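Local atomic coordinates of cystalysin (PDB entry 1C7O), a protein that belongs to the class I and II aminotransferase family of pyridoxal-phosphate-dependent proteins and pairs with a second copy of itself. Residues K307-V312 and E381-L386; T325-I330 and F367-L372; I9-L14 and D40-N45. All coordinates share one frame; numbering follows the deposited sequence.

Interaction 1 (K307-V312 and E381-L386)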
loop_
_atom_site.group_PDB
_atom_site.type_symbol
_atom_site.label_atom_id
_atom_site.label_comp_id
_atom_site.label_asym_id
_atom_site.label_seq_id
_atom_site.Cartn_x
_atom_site.Cartn_y
_atom_site.Cartn_z
ATOM N N LYS A 307 -13.717 26.934 21.443
ATOM C CA LYS A 307 -13.109 28.156 21.951
ATOM C C LYS A 307 -14.015 28.872 22.962
ATOM O O LYS A 307 -13.551 29.319 24.013
ATOM C CB LYS A 307 -12.778 29.102 20.798
ATOM C CG LYS A 307 -12.151 30.396 21.267
ATOM C CD LYS A 307 -12.143 31.443 20.178
ATOM C CE LYS A 307 -11.677 32.771 20.735
ATOM N NZ LYS A 307 -10.363 32.596 21.408
ATOM N N ASP A 308 -15.301 28.987 22.640
ATOM C CA ASP A 308 -16.248 29.641 23.538
ATOM C C ASP A 308 -16.398 28.840 24.831
ATOM O O ASP A 308 -16.296 29.393 25.929
ATOM C CB ASP A 308 -17.614 29.799 22.849
ATOM C CG ASP A 308 -18.710 30.252 23.807
ATOM O OD1 ASP A 308 -19.501 29.398 24.267
ATOM O OD2 ASP A 308 -18.779 31.465 24.107
ATOM N N PHE A 309 -16.626 27.538 24.689
ATOM C CA PHE A 309 -16.796 26.648 25.829
ATOM C C PHE A 309 -15.821 26.904 26.981
ATOM O O PHE A 309 -16.238 27.002 28.139
ATOM C CB PHE A 309 -16.666 25.190 25.386
ATOM C CG PHE A 309 -16.598 24.213 26.531
ATOM C CD1 PHE A 309 -17.752 23.865 27.241
ATOM C CD2 PHE A 309 -15.371 23.672 26.926
ATOM C CE1 PHE A 309 -17.692 22.996 28.327
ATOM C CE2 PHE A 309 -15.297 22.801 28.013
ATOM C CZ PHE A 309 -16.463 22.462 28.717
ATOM N N PHE A 310 -14.530 26.995 26.677
ATOM C CA PHE A 310 -13.531 27.226 27.718
ATOM C C PHE A 310 -13.596 28.636 28.294
ATOM O O PHE A 310 -13.437 28.834 29.502
ATOM C CB PHE A 310 -12.129 26.954 27.179
ATOM C CG PHE A 310 -11.836 25.497 26.967
ATOM C CD1 PHE A 310 -11.612 24.996 25.689
ATOM C CD2 PHE A 310 -11.771 24.626 28.049
ATOM C CE1 PHE A 310 -11.327 23.652 25.491
ATOM C CE2 PHE A 310 -11.487 23.276 27.861
ATOM C CZ PHE A 310 -11.265 22.789 26.579
ATOM N N GLU A 311 -13.832 29.616 27.427
ATOM C CA GLU A 311 -13.919 31.004 27.867
ATOM C C GLU A 311 -15.027 31.139 28.900
ATOM O O GLU A 311 -14.854 31.780 29.938
ATOM C CB GLU A 311 -14.208 31.920 26.675
ATOM C CG GLU A 311 -13.173 31.808 25.568
ATOM C CD GLU A 311 -13.413 32.776 24.433
ATOM O OE1 GLU A 311 -14.575 32.886 23.975
ATOM O OE2 GLU A 311 -12.433 33.417 23.994
ATOM N N VAL A 312 -16.156 30.505 28.604
ATOM C CA VAL A 312 -17.333 30.531 29.464
ATOM C C VAL A 312 -17.251 29.581 30.660
ATOM O O VAL A 312 -17.833 29.851 31.707
ATOM C CB VAL A 312 -18.609 30.166 28.653
ATOM C CG1 VAL A 312 -19.833 30.203 29.554
ATOM C CG2 VAL A 312 -18.778 31.116 27.473
ATOM N N GLU A 381 -21.365 17.132 23.391
ATOM C CA GLU A 381 -21.405 16.045 24.363
ATOM C C GLU A 381 -20.023 15.890 24.986
ATOM O O GLU A 381 -19.885 15.796 26.209
ATOM C CB GLU A 381 -21.830 14.738 23.678
ATOM C CG GLU A 381 -23.324 14.640 23.359
ATOM C CD GLU A 381 -23.659 13.515 22.385
ATOM O OE1 GLU A 381 -23.149 12.391 22.562
ATOM O OE2 GLU A 381 -24.444 13.751 21.442
ATOM N N SER A 382 -19.003 15.889 24.132
ATOM C CA SER A 382 -17.618 15.740 24.568
ATOM C C SER A 382 -17.186 16.868 25.493
ATOM O O SER A 382 -16.534 16.630 26.518
ATOM C CB SER A 382 -16.681 15.696 23.356
ATOM O OG SER A 382 -16.925 14.554 22.550
ATOM N N LEU A 383 -17.538 18.098 25.137
ATOM C CA LEU A 383 -17.152 19.226 25.967
ATOM C C LEU A 383 -17.829 19.176 27.332
ATOM O O LEU A 383 -17.179 19.341 28.363
ATOM C CB LEU A 383 -17.475 20.541 25.254
ATOM C CG LEU A 383 -16.594 20.813 24.032
ATOM C CD1 LEU A 383 -16.956 22.159 23.436
ATOM C CD2 LEU A 383 -15.123 20.784 24.440
ATOM N N GLU A 384 -19.133 18.927 27.327
ATOM C CA GLU A 384 -19.916 18.856 28.555
ATOM C C GLU A 384 -19.359 17.813 29.527
ATOM O O GLU A 384 -19.331 18.025 30.739
ATOM C CB GLU A 384 -21.377 18.548 28.210
ATOM C CG GLU A 384 -22.327 18.603 29.392
ATOM C CD GLU A 384 -22.047 19.775 30.312
ATOM O OE1 GLU A 384 -21.791 20.894 29.808
ATOM O OE2 GLU A 384 -22.088 19.577 31.546
ATOM N N ARG A 385 -18.909 16.690 28.983
ATOM C CA ARG A 385 -18.333 15.607 29.776
ATOM C C ARG A 385 -17.036 16.092 30.445
ATOM O O ARG A 385 -16.767 15.768 31.601
ATOM C CB ARG A 385 -18.043 14.412 28.861
ATOM C CG ARG A 385 -17.912 13.058 29.544
ATOM C CD ARG A 385 -17.420 12.023 28.539
ATOM N NE ARG A 385 -18.131 12.159 27.272
ATOM C CZ ARG A 385 -17.591 11.933 26.081
ATOM N NH1 ARG A 385 -16.328 11.552 25.990
ATOM N NH2 ARG A 385 -18.307 12.108 24.981
ATOM N N LEU A 386 -16.228 16.857 29.711
ATOM C CA LEU A 386 -14.973 17.385 30.251
ATOM C C LEU A 386 -15.313 18.470 31.267
ATOM O O LEU A 386 -14.654 18.611 32.300
ATOM C CB LEU A 386 -14.114 17.989 29.131
ATOM C CG LEU A 386 -12.847 18.765 29.527
ATOM C CD1 LEU A 386 -11.785 17.818 30.067
ATOM C CD2 LEU A 386 -12.309 19.499 28.308
#
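Phe309 and Leu383 face each other where two nearly parallel helices run side by side, the axes of these short segments approaching to 11.1 Å and inclined at 22°. The phenyl ring of Phe309 bridges this wide spacing. Its CG stands anti to the backbone N (chi1 170°), which sends the ring across to the other helix, where Leu383 CB sits squarely over one face, 3.8 Å from the ring centroid, in a CH-pi contact. The two side chains overlap alongside, pointing opposite ways: Leu383 CD1 reaches back to Phe309 CB, 3.6 Å away, while Phe309 CZ comes within 3.2 Å of Leu383 O. The Phe310 ring lies behind, one face covered by Phe309 CD2. Leu386 runs roughly perpendicular to Phe310, with its CD2 3.9 Å from Phe310 CZ. A broad flat ring suits the gap between the axes, and branched leucines fill in around it. Leu386 also packs on Met346 and Ala350 of helix 339-350, and Phe310 on Ala319, so both continue into a larger core. No hydrogen bond or salt bridge links the segments; the helices are held here by apolar packing, dispersion and one CH-pi contact, and depend on shape and burial.

Interaction 2 (T325-I330 and F367-L372). With PPG ((2E,3E)-4-(2-aminoethoxy)-2-[({3-hydroxy-2-methyl-5-[(phosphonooxy)methyl]pyridin-4-yl}methyl)imino]but-3-enoic acid), chain I.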
loop_
_atom_site.group_PDB
_atom_site.type_symbol
_atom_site.label_atom_id
_atom_site.label_comp_id
_atom_site.label_asym_id
_atom_site.label_seq_id
_atom_site.Cartn_x
_atom_site.Cartn_y
_atom_site.Cartn_z
ATOM N N THR A 325 -6.600 22.820 8.701
ATOM C CA THR A 325 -6.805 21.479 9.248
ATOM C C THR A 325 -8.045 21.528 10.121
ATOM O O THR A 325 -8.696 22.565 10.218
ATOM C CB THR A 325 -5.604 20.959 10.120
ATOM O OG1 THR A 325 -5.591 21.613 11.397
ATOM C CG2 THR A 325 -4.285 21.199 9.411
ATOM N N TYR A 326 -8.386 20.404 10.735
ATOM C CA TYR A 326 -9.550 20.360 11.608
ATOM C C TYR A 326 -9.089 19.812 12.936
ATOM O O TYR A 326 -9.854 19.208 13.680
ATOM C CB TYR A 326 -10.669 19.501 11.004
ATOM C CG TYR A 326 -10.291 18.080 10.605
ATOM C CD1 TYR A 326 -10.442 17.648 9.284
ATOM C CD2 TYR A 326 -9.842 17.152 11.551
ATOM C CE1 TYR A 326 -10.162 16.328 8.913
ATOM C CE2 TYR A 326 -9.563 15.830 11.192
ATOM C CZ TYR A 326 -9.724 15.425 9.869
ATOM O OH TYR A 326 -9.451 14.128 9.505
ATOM N N LEU A 327 -7.811 20.044 13.218
ATOM C CA LEU A 327 -7.174 19.605 14.453
ATOM C C LEU A 327 -6.808 20.860 15.266
ATOM O O LEU A 327 -5.793 21.515 15.007
ATOM C CB LEU A 327 -5.927 18.793 14.114
ATOM C CG LEU A 327 -6.136 17.651 13.103
ATOM C CD1 LEU A 327 -4.795 17.062 12.677
ATOM C CD2 LEU A 327 -7.021 16.572 13.723
ATOM N N GLN A 328 -7.648 21.184 16.245
ATOM C CA GLN A 328 -7.464 22.358 17.091
ATOM C C GLN A 328 -6.504 22.111 18.250
ATOM O O GLN A 328 -6.615 21.107 18.957
ATOM C CB GLN A 328 -8.824 22.822 17.607
ATOM C CG GLN A 328 -8.774 23.993 18.567
ATOM C CD GLN A 328 -10.119 24.680 18.694
ATOM O OE1 GLN A 328 -11.166 24.029 18.680
ATOM N NE2 GLN A 328 -10.099 26.001 18.828
ATOM N N TRP A 329 -5.575 23.051 18.437
ATOM C CA TRP A 329 -4.528 23.001 19.469
ATOM C C TRP A 329 -5.012 23.695 20.752
ATOM O O TRP A 329 -5.131 24.921 20.789
ATOM C CB TRP A 329 -3.279 23.708 18.917
ATOM C CG TRP A 329 -1.947 23.389 19.577
ATOM C CD1 TRP A 329 -0.995 24.293 19.955
ATOM C CD2 TRP A 329 -1.398 22.090 19.866
ATOM N NE1 TRP A 329 0.108 23.645 20.456
ATOM C CE2 TRP A 329 -0.109 22.295 20.414
ATOM C CE3 TRP A 329 -1.865 20.777 19.709
ATOM C CZ2 TRP A 329 0.718 21.236 20.809
ATOM C CZ3 TRP A 329 -1.038 19.718 20.104
ATOM C CH2 TRP A 329 0.239 19.959 20.649
ATOM N N ILE A 330 -5.278 22.910 21.798
ATOM C CA ILE A 330 -5.770 23.447 23.068
ATOM C C ILE A 330 -4.687 23.481 24.149
ATOM O O ILE A 330 -4.000 22.486 24.379
ATOM C CB ILE A 330 -6.969 22.612 23.600
ATOM C CG1 ILE A 330 -7.971 22.346 22.470
ATOM C CG2 ILE A 330 -7.667 23.359 24.735
ATOM C CD1 ILE A 330 -9.088 21.395 22.851
ATOM N N PHE A 367 -0.487 20.653 26.034
ATOM C CA PHE A 367 -1.522 20.888 25.030
ATOM C C PHE A 367 -2.269 19.607 24.703
ATOM O O PHE A 367 -1.837 18.512 25.071
ATOM C CB PHE A 367 -0.924 21.445 23.731
ATOM C CG PHE A 367 -0.249 22.778 23.889
ATOM C CD1 PHE A 367 1.011 22.868 24.476
ATOM C CD2 PHE A 367 -0.885 23.946 23.474
ATOM C CE1 PHE A 367 1.626 24.100 24.650
ATOM C CE2 PHE A 367 -0.278 25.186 23.643
ATOM C CZ PHE A 367 0.982 25.261 24.234
ATOM N N GLU A 368 -3.388 19.765 23.999
ATOM C CA GLU A 368 -4.224 18.649 23.570
ATOM C C GLU A 368 -4.720 18.983 22.164
ATOM O O GLU A 368 -5.036 20.140 21.876
ATOM C CB GLU A 368 -5.436 18.486 24.495
ATOM C CG GLU A 368 -5.119 18.215 25.952
ATOM C CD GLU A 368 -4.541 16.837 26.189
ATOM O OE1 GLU A 368 -4.316 16.485 27.366
ATOM O OE2 GLU A 368 -4.306 16.102 25.203
ATOM N N ARG A 369 -4.780 17.984 21.287
ATOM C CA ARG A 369 -5.268 18.215 19.931
ATOM C C ARG A 369 -6.644 17.567 19.784
ATOM O O ARG A 369 -6.789 16.357 19.930
ATOM C CB ARG A 369 -4.310 17.624 18.895
ATOM C CG ARG A 369 -4.444 18.265 17.519
ATOM C CD ARG A 369 -3.753 17.452 16.462
ATOM N NE ARG A 369 -4.439 16.187 16.259
ATOM C CZ ARG A 369 -4.003 15.224 15.457
ATOM N NH1 ARG A 369 -2.874 15.393 14.783
ATOM N NH2 ARG A 369 -4.697 14.097 15.332
ATOM N N ILE A 370 -7.652 18.379 19.500
ATOM C CA ILE A 370 -9.009 17.880 19.351
ATOM C C ILE A 370 -9.427 17.798 17.886
ATOM O O ILE A 370 -9.211 18.736 17.114
ATOM C CB ILE A 370 -9.999 18.786 20.106
ATOM C CG1 ILE A 370 -11.399 18.172 20.089
ATOM C CG2 ILE A 370 -10.019 20.173 19.466
ATOM C CD1 ILE A 370 -12.419 18.968 20.897
ATOM N N ASN A 371 -10.017 16.664 17.512
ATOM C CA ASN A 371 -10.484 16.458 16.141
ATOM C C ASN A 371 -11.872 17.067 16.001
ATOM O O ASN A 371 -12.830 16.577 16.593
ATOM C CB ASN A 371 -10.560 14.970 15.812
ATOM C CG ASN A 371 -10.869 14.723 14.358
ATOM O OD1 ASN A 371 -11.673 15.436 13.758
ATOM N ND2 ASN A 371 -10.240 13.704 13.779
ATOM N N LEU A 372 -11.972 18.124 15.199
ATOM C CA LEU A 372 -13.231 18.844 14.988
ATOM C C LEU A 372 -14.132 18.253 13.906
ATOM O O LEU A 372 -15.255 18.729 13.718
ATOM C CB LEU A 372 -12.931 20.314 14.647
ATOM C CG LEU A 372 -12.044 21.077 15.643
ATOM C CD1 LEU A 372 -11.513 22.347 15.019
ATOM C CD2 LEU A 372 -12.835 21.385 16.890
HETATM N N1 PPG I . 1.082 14.098 7.130
HETATM C C2 PPG I . 0.490 14.927 8.073
HETATM C C2A PPG I . 1.127 16.266 8.240
HETATM C C3 PPG I . -0.702 14.417 8.763
HETATM O O3 PPG I . -1.204 15.310 9.690
HETATM C C4 PPG I . -1.210 13.142 8.466
HETATM C C4A PPG I . -2.336 12.593 9.348
HETATM C C5 PPG I . -0.473 12.326 7.421
HETATM C C6 PPG I . 0.650 12.863 6.802
HETATM C C5A PPG I . -0.903 10.848 7.070
HETATM O OP4 PPG I . -0.887 10.610 5.649
HETATM P P PPG I . -1.062 9.108 5.077
HETATM O OP1 PPG I . 0.142 8.368 5.522
HETATM O OP2 PPG I . -1.168 9.237 3.548
HETATM O OP3 PPG I . -2.344 8.606 5.627
HETATM N N4A PPG I . -1.817 11.985 10.552
HETATM C CAI PPG I . -2.774 11.510 11.566
HETATM C CBC PPG I . -2.988 12.345 12.795
HETATM O O2B PPG I . -3.847 11.935 13.819
HETATM O O3B PPG I . -2.365 13.486 12.906
HETATM C CBI PPG I . -3.537 10.314 11.337
HETATM C CGI PPG I . -3.240 9.113 12.035
HETATM O OET PPG I . -1.986 8.396 11.858
HETATM C CEI PPG I . -2.174 7.068 12.538
HETATM C CFI PPG I . -3.274 6.261 11.813
HETATM N NI PPG I . -3.555 5.015 12.455
#
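Trp329 and Phe367 lie in nearly parallel planes, 4° apart, but displaced, with little overlap between the indole five-membered ring and the phenyl. Phe367 CB sits over one face of the indole, 3.5 Å from the centroid of its six-membered ring, and Trp329 NE1 lies over the phenyl rim, 3.2 Å from Phe367 CD2. The indole N-H is spent on Tyr149 OH. At the indole edge Arg369 CB approaches Trp329 CZ3. Arg369 CG stands anti to the backbone N (chi1 -158°), and a bend at chi3 (68°) brings the guanidinium to PPG. Leu327 CD1 lies over one face of that group, 3.3 Å from Arg369 NH1, while its edge meets the PPG carboxylate in two nearly straight bonds: NH1 to O3B, 2.7 Å, and NH2 to O2B, 2.8 Å. Asn175 OD1 and Ser37 O take further bonds, fixing the planar group. A guanidinium matches a carboxylate in shape and charge, as in related fold-type I pyridoxal-phosphate proteins, where an arginine pairs with the ligand carboxylate. The strands are antiparallel neighbours in the small sheet that 355-356 completes. Gln328 with Ile370 and Ile330 with Glu368 are the hydrogen-bonded pairs; Leu327 with Asn371 and Trp329 with Arg369 are not. On the face away from PPG, Gln328 CB meets Ile370 CG2 at 3.4 Å and Ile330 CD1 packs on the same methyl; Gln328 and Ile330 also touch Val306 and Phe310 of helix 289-313, and the Gln328 amide donates to Pro320 O. At the end of strand 367-371 the Asn371 amide, held by Ala373 N and Val38 O, lies alongside the Tyr326 ring.

Interaction 3 (I9-L14 and D40-N45)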
loop_
_atom_site.group_PDB
_atom_site.type_symbol
_atom_site.label_atom_id
_atom_site.label_comp_id
_atom_site.label_asym_id
_atom_site.label_seq_id
_atom_site.Cartn_x
_atom_site.Cartn_y
_atom_site.Cartn_z
ATOM N N ILE A 9 -22.311 8.698 14.384
ATOM C CA ILE A 9 -22.023 7.328 13.979
ATOM C C ILE A 9 -21.160 6.572 14.977
ATOM O O ILE A 9 -20.615 7.155 15.914
ATOM C CB ILE A 9 -21.306 7.284 12.614
ATOM C CG1 ILE A 9 -19.939 7.958 12.731
ATOM C CG2 ILE A 9 -22.161 7.955 11.545
ATOM C CD1 ILE A 9 -19.161 7.987 11.444
ATOM N N SER A 10 -21.040 5.266 14.755
ATOM C CA SER A 10 -20.234 4.404 15.605
ATOM C C SER A 10 -19.277 3.590 14.741
ATOM O O SER A 10 -19.692 2.992 13.756
ATOM C CB SER A 10 -21.130 3.452 16.396
ATOM O OG SER A 10 -20.366 2.672 17.299
ATOM N N ARG A 11 -17.999 3.570 15.115
ATOM C CA ARG A 11 -16.987 2.820 14.370
ATOM C C ARG A 11 -16.484 1.654 15.224
ATOM O O ARG A 11 -15.368 1.166 15.036
ATOM C CB ARG A 11 -15.795 3.719 14.009
ATOM C CG ARG A 11 -16.131 5.090 13.411
ATOM C CD ARG A 11 -15.921 5.142 11.907
ATOM N NE ARG A 11 -14.536 4.899 11.493
ATOM C CZ ARG A 11 -13.518 5.736 11.687
ATOM N NH1 ARG A 11 -13.705 6.898 12.300
ATOM N NH2 ARG A 11 -12.307 5.417 11.248
ATOM N N LYS A 12 -17.301 1.209 16.169
ATOM C CA LYS A 12 -16.906 0.106 17.040
ATOM C C LYS A 12 -16.870 -1.251 16.329
ATOM O O LYS A 12 -17.771 -1.591 15.553
ATOM C CB LYS A 12 -17.847 0.029 18.243
ATOM C CG LYS A 12 -17.499 -1.075 19.218
ATOM C CD LYS A 12 -18.505 -1.144 20.349
ATOM C CE LYS A 12 -18.161 -2.257 21.320
ATOM N NZ LYS A 12 -19.086 -2.257 22.484
ATOM N N ASN A 13 -15.817 -2.018 16.605
ATOM C CA ASN A 13 -15.630 -3.346 16.023
ATOM C C ASN A 13 -15.611 -3.372 14.507
ATOM O O ASN A 13 -16.023 -4.357 13.903
ATOM C CB ASN A 13 -16.717 -4.313 16.507
ATOM C CG ASN A 13 -16.549 -4.697 17.958
ATOM O OD1 ASN A 13 -15.435 -4.951 18.422
ATOM N ND2 ASN A 13 -17.660 -4.761 18.684
ATOM N N LEU A 14 -15.135 -2.299 13.888
ATOM C CA LEU A 14 -15.073 -2.243 12.432
ATOM C C LEU A 14 -13.636 -2.100 11.932
ATOM O O LEU A 14 -13.403 -1.953 10.734
ATOM C CB LEU A 14 -15.926 -1.081 11.924
ATOM C CG LEU A 14 -17.421 -1.197 12.234
ATOM C CD1 LEU A 14 -18.133 0.124 11.937
ATOM C CD2 LEU A 14 -18.013 -2.331 11.405
ATOM N N ASP A 40 -8.963 11.290 11.156
ATOM C CA ASP A 40 -9.844 10.782 10.104
ATOM C C ASP A 40 -11.201 11.310 10.563
ATOM O O ASP A 40 -11.361 11.643 11.741
ATOM C CB ASP A 40 -9.788 9.238 9.936
ATOM C CG ASP A 40 -10.377 8.461 11.110
ATOM O OD1 ASP A 40 -10.336 7.207 11.041
ATOM O OD2 ASP A 40 -10.869 9.071 12.080
ATOM N N MET A 41 -12.163 11.428 9.656
ATOM C CA MET A 41 -13.459 12.007 10.017
ATOM C C MET A 41 -14.529 11.101 10.617
ATOM O O MET A 41 -14.590 9.900 10.332
ATOM C CB MET A 41 -14.065 12.718 8.809
ATOM C CG MET A 41 -13.190 13.786 8.193
ATOM S SD MET A 41 -14.108 14.694 6.949
ATOM C CE MET A 41 -12.825 15.792 6.309
ATOM N N GLU A 42 -15.376 11.703 11.452
ATOM C CA GLU A 42 -16.476 10.987 12.079
ATOM C C GLU A 42 -17.743 11.358 11.319
ATOM O O GLU A 42 -18.830 11.467 11.892
ATOM C CB GLU A 42 -16.609 11.354 13.567
ATOM C CG GLU A 42 -15.564 10.697 14.492
ATOM C CD GLU A 42 -15.437 9.183 14.287
ATOM O OE1 GLU A 42 -16.455 8.464 14.361
ATOM O OE2 GLU A 42 -14.305 8.713 14.055
ATOM N N PHE A 43 -17.565 11.567 10.019
ATOM C CA PHE A 43 -18.639 11.908 9.090
ATOM C C PHE A 43 -18.717 10.807 8.036
ATOM O O PHE A 43 -17.699 10.218 7.677
ATOM C CB PHE A 43 -18.337 13.221 8.362
ATOM C CG PHE A 43 -18.361 14.437 9.239
ATOM C CD1 PHE A 43 -17.271 15.309 9.262
ATOM C CD2 PHE A 43 -19.476 14.741 10.005
ATOM C CE1 PHE A 43 -17.303 16.464 10.033
ATOM C CE2 PHE A 43 -19.515 15.894 10.779
ATOM C CZ PHE A 43 -18.430 16.753 10.792
ATOM N N LYS A 44 -19.918 10.525 7.539
ATOM C CA LYS A 44 -20.062 9.517 6.502
ATOM C C LYS A 44 -19.387 10.088 5.267
ATOM O O LYS A 44 -19.353 11.306 5.082
ATOM C CB LYS A 44 -21.539 9.235 6.224
ATOM C CG LYS A 44 -22.109 8.020 6.978
ATOM C CD LYS A 44 -21.484 6.700 6.477
ATOM C CE LYS A 44 -22.131 5.443 7.081
ATOM N NZ LYS A 44 -21.906 5.309 8.547
ATOM N N ASN A 45 -18.834 9.216 4.434
ATOM C CA ASN A 45 -18.156 9.646 3.213
ATOM C C ASN A 45 -19.102 10.320 2.227
ATOM O O ASN A 45 -20.307 10.067 2.234
ATOM C CB ASN A 45 -17.494 8.444 2.544
ATOM C CG ASN A 45 -16.291 7.956 3.304
ATOM O OD1 ASN A 45 -15.249 8.618 3.330
ATOM N ND2 ASN A 45 -16.424 6.802 3.948
HETATM O O HOH W 1 -18.933 9.453 15.804
#
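Arg11 reaches across to two acidic side chains, Asp40 and Glu42. From CB, chi1 of -47° sets CG anti to the carbonyl carbon, and CG passes 3.5 Å from Glu42 OE1. Bends at chi2 and chi3 then fold the chain round the glutamate, with CD still skirting the same oxygen. At the tip the guanidinium divides its edge between two partners. NH2 donates to Asp40 OD1 at 2.7 Å with an N-H...O angle of 159°; the oxygen lies close to the guanidinium plane, yet the donor stands above the carboxylate plane, which is turned 55° from it. NH1 pairs with Glu42 OE2, a salt bridge whose exact length is doubtful because that oxygen is crowded in the model; here the two flat groups are turned little against each other. Lys18 makes a salt bridge to Asp40 OD2 and a less certain one to Glu42 OE2, and so probably helps offset the two buried acids. The two terminal nitrogens of arginine let one side chain serve both carboxylates. The other oxygen of Glu42, OE1, accepts a hydrogen from a water, 3.0 Å away, that also donates to Ile9 O at 2.8 Å. Ile9 packs its aliphatic branches against the Glu42 backbone, CD1 3.5 Å from Glu42 O, and its CG2 comes 4.0 Å from Lys44 NZ, the two side chains crossing at a slant. Val61 of the second subunit packs on Ile9 and Arg11, and Tyr64 of that subunit on Asp40. Tyr64 of the second subunit also binds PPG, as does Ala39, next to Asp40, whose side chain is about 6 Å from the ligand. The segment near the N terminus thus packs against the loop next to a site at the subunit interface, a placing of the site shared by dimeric fold-type I pyridoxal-phosphate proteins.

Overall arrangement
From the N terminus, interaction 3 comes first, closing a short loop that holds helix 17-25 and bringing residues 9-14 to the loop before helix 47-59. The large mixed sheet and its helices follow before interaction 1 opens on helix 289-313. Interaction 2 opens and closes within that span: the chain forms strand 327-331, passes through helix 339-350, returns as strand 367-371, and then enters helix 376-393 to complete interaction 1. Phe310 packs on Ile330, joining the helix pair to the small sheet. At the sheet's other end, Asn371 ND2 makes a weak hydrogen bond to Asp40 O, linking interactions 2 and 3. Interactions 1 and 3 do not touch.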